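Local coordinates for protein yersinopine synthase (Yersinia pestis, PDB 6C4L) that catalyses the NADPH-dependent reductive condensation of pyruvate with an amino-acid-derived intermediate, the last step in the biosynthesis of the metallophore yersinopine, at residues Asp159-Ser164 with Leu215-Gly220. Numbering follows the deposited sequence.
Sequences DVEVIS and LANQWG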
loop_
_atom_site.group_PDB
_atom_site.type_symbol
_atom_site.label_atom_id
_atom_site.label_comp_id
_atom_site.label_asym_id
_atom_site.label_seq_id
_atom_site.Cartn_x
_atom_site.Cartn_y
_atom_site.Cartn_z
ATOM N N ASP A 159 -41.844 -4.724 -28.813
ATOM C CA ASP A 159 -41.039 -4.358 -29.972
ATOM C C ASP A 159 -39.864 -3.465 -29.617
ATOM O O ASP A 159 -38.908 -3.392 -30.393
ATOM C CB ASP A 159 -41.880 -3.611 -31.024
ATOM C CG ASP A 159 -42.694 -4.528 -31.884
ATOM O OD1 ASP A 159 -42.304 -5.712 -32.024
ATOM O OD2 ASP A 159 -43.710 -4.042 -32.451
ATOM N N VAL A 160 -39.939 -2.722 -28.512
ATOM C CA VAL A 160 -38.916 -1.714 -28.238
ATOM C C VAL A 160 -37.571 -2.382 -27.964
ATOM O O VAL A 160 -37.494 -3.420 -27.295
ATOM C CB VAL A 160 -39.341 -0.818 -27.060
ATOM C CG1 VAL A 160 -38.152 0.085 -26.623
ATOM C CG2 VAL A 160 -40.562 -0.005 -27.468
ATOM N N GLU A 161 -36.498 -1.786 -28.491
ATOM C CA GLU A 161 -35.144 -2.292 -28.273
ATOM C C GLU A 161 -34.624 -1.801 -26.923
ATOM O O GLU A 161 -34.623 -0.597 -26.650
ATOM C CB GLU A 161 -34.209 -1.832 -29.404
ATOM C CG GLU A 161 -32.720 -2.280 -29.274
ATOM C CD GLU A 161 -31.998 -2.151 -30.621
ATOM O OE1 GLU A 161 -32.621 -1.592 -31.547
ATOM O OE2 GLU A 161 -30.838 -2.596 -30.769
ATOM N N VAL A 162 -34.190 -2.732 -26.083
ATOM C CA VAL A 162 -33.618 -2.422 -24.767
ATOM C C VAL A 162 -32.118 -2.634 -24.864
ATOM O O VAL A 162 -31.673 -3.746 -25.158
ATOM C CB VAL A 162 -34.227 -3.305 -23.675
ATOM C CG1 VAL A 162 -33.548 -3.063 -22.323
ATOM C CG2 VAL A 162 -35.738 -3.034 -23.592
ATOM N N ILE A 163 -31.342 -1.586 -24.599
ATOM C CA ILE A 163 -29.888 -1.686 -24.613
ATOM C C ILE A 163 -29.341 -1.371 -23.218
ATOM O O ILE A 163 -29.627 -0.313 -22.641
ATOM C CB ILE A 163 -29.275 -0.774 -25.683
ATOM C CG1 ILE A 163 -29.686 -1.277 -27.067
ATOM C CG2 ILE A 163 -27.736 -0.784 -25.602
ATOM C CD1 ILE A 163 -29.436 -0.295 -28.127
ATOM N N SER A 164 -28.569 -2.303 -22.674
ATOM C CA SER A 164 -27.794 -2.088 -21.452
ATOM C C SER A 164 -26.358 -1.716 -21.779
ATOM O O SER A 164 -25.707 -2.395 -22.579
ATOM C CB SER A 164 -27.762 -3.340 -20.577
ATOM O OG SER A 164 -28.926 -3.445 -19.793
ATOM N N LEU A 215 -21.936 -3.534 -24.283
ATOM C CA LEU A 215 -23.353 -3.264 -24.477
ATOM C C LEU A 215 -24.017 -4.452 -25.145
ATOM O O LEU A 215 -23.364 -5.303 -25.749
ATOM C CB LEU A 215 -23.583 -1.986 -25.281
ATOM C CG LEU A 215 -23.345 -1.988 -26.801
ATOM C CD1 LEU A 215 -23.767 -0.641 -27.346
ATOM C CD2 LEU A 215 -21.871 -2.269 -27.175
ATOM N N ALA A 216 -25.341 -4.498 -25.022
ATOM C CA ALA A 216 -26.128 -5.547 -25.651
ATOM C C ALA A 216 -27.573 -5.085 -25.731
ATOM O O ALA A 216 -28.004 -4.252 -24.938
ATOM C CB ALA A 216 -26.039 -6.855 -24.868
ATOM N N ASN A 217 -28.315 -5.630 -26.698
ATOM C CA ASN A 217 -29.761 -5.578 -26.636
ATOM C C ASN A 217 -30.287 -6.959 -26.277
ATOM O O ASN A 217 -29.528 -7.918 -26.086
ATOM C CB ASN A 217 -30.360 -5.021 -27.934
ATOM C CG ASN A 217 -30.113 -5.888 -29.162
ATOM O OD1 ASN A 217 -30.104 -7.118 -29.117
ATOM N ND2 ASN A 217 -29.956 -5.217 -30.289
ATOM N N GLN A 218 -31.593 -7.027 -26.076
ATOM C CA GLN A 218 -32.174 -8.253 -25.568
ATOM C C GLN A 218 -32.087 -9.414 -26.549
ATOM O O GLN A 218 -32.353 -10.549 -26.144
ATOM C CB GLN A 218 -33.638 -8.029 -25.195
ATOM C CG GLN A 218 -34.573 -7.729 -26.376
ATOM C CD GLN A 218 -34.896 -6.256 -26.536
ATOM O OE1 GLN A 218 -33.998 -5.412 -26.618
ATOM N NE2 GLN A 218 -36.198 -5.940 -26.631
ATOM N N TRP A 219 -31.769 -9.172 -27.819
ATOM C CA TRP A 219 -31.762 -10.251 -28.795
ATOM C C TRP A 219 -30.358 -10.750 -29.093
ATOM O O TRP A 219 -30.187 -11.626 -29.943
ATOM C CB TRP A 219 -32.433 -9.803 -30.109
ATOM C CG TRP A 219 -33.834 -9.251 -29.927
ATOM C CD1 TRP A 219 -34.936 -9.933 -29.528
ATOM C CD2 TRP A 219 -34.251 -7.892 -30.121
ATOM N NE1 TRP A 219 -36.024 -9.089 -29.460
ATOM C CE2 TRP A 219 -35.624 -7.829 -29.816
ATOM C CE3 TRP A 219 -33.594 -6.722 -30.524
ATOM C CZ2 TRP A 219 -36.357 -6.649 -29.907
ATOM C CZ3 TRP A 219 -34.317 -5.549 -30.620
ATOM C CH2 TRP A 219 -35.685 -5.518 -30.318
ATOM N N GLY A 220 -29.349 -10.208 -28.429
ATOM C CA GLY A 220 -27.993 -10.571 -28.754
ATOM C C GLY A 220 -27.585 -10.155 -30.148
ATOM O O GLY A 220 -26.632 -10.712 -30.699
#
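S164 and A216 form a hydrogen-bonded antiparallel pair where strand 161-165 of the mixed sheet pairs with strand 203-217; the short strand axes run 160° apart. Two backbone bonds define the pair: S164 N to A216 O at 3.0 Å and A216 N to S164 O at 3.2 Å. CA-H...O contacts add to it, the shortest from N217 CA to V162 O at 3.0 Å.

The chain turns in a type I beta turn from N217 to G220, and the amide of Q218 bonds to the backbone of 160-162 much as a neighbouring strand's peptide would. Its OE1 accepts from V162 N (2.7 Å, N-H...O 166°) while its NE2 donates to V160 O at 2.9 Å, nearly in the amide plane, so both ends are gripped and the group's rotation is fixed. A bend at chi2 (-100°) brings the amide back to the backbone of 160-162.

A side-chain hydrogen bond also crosses: N217 ND2 donates to E161 OE2 at 2.8 Å, from above the carboxylate plane. S224 also bonds that oxygen, tying it to the loop before helix 225-235.

The W219 ring meets the E161 side chain, with CZ3 3.9 Å from E161 CG, while Q218 CG lies over one ring face toward its rim. N217 OD1 accepts from W219 N at 2.9 Å, closing an Asx turn.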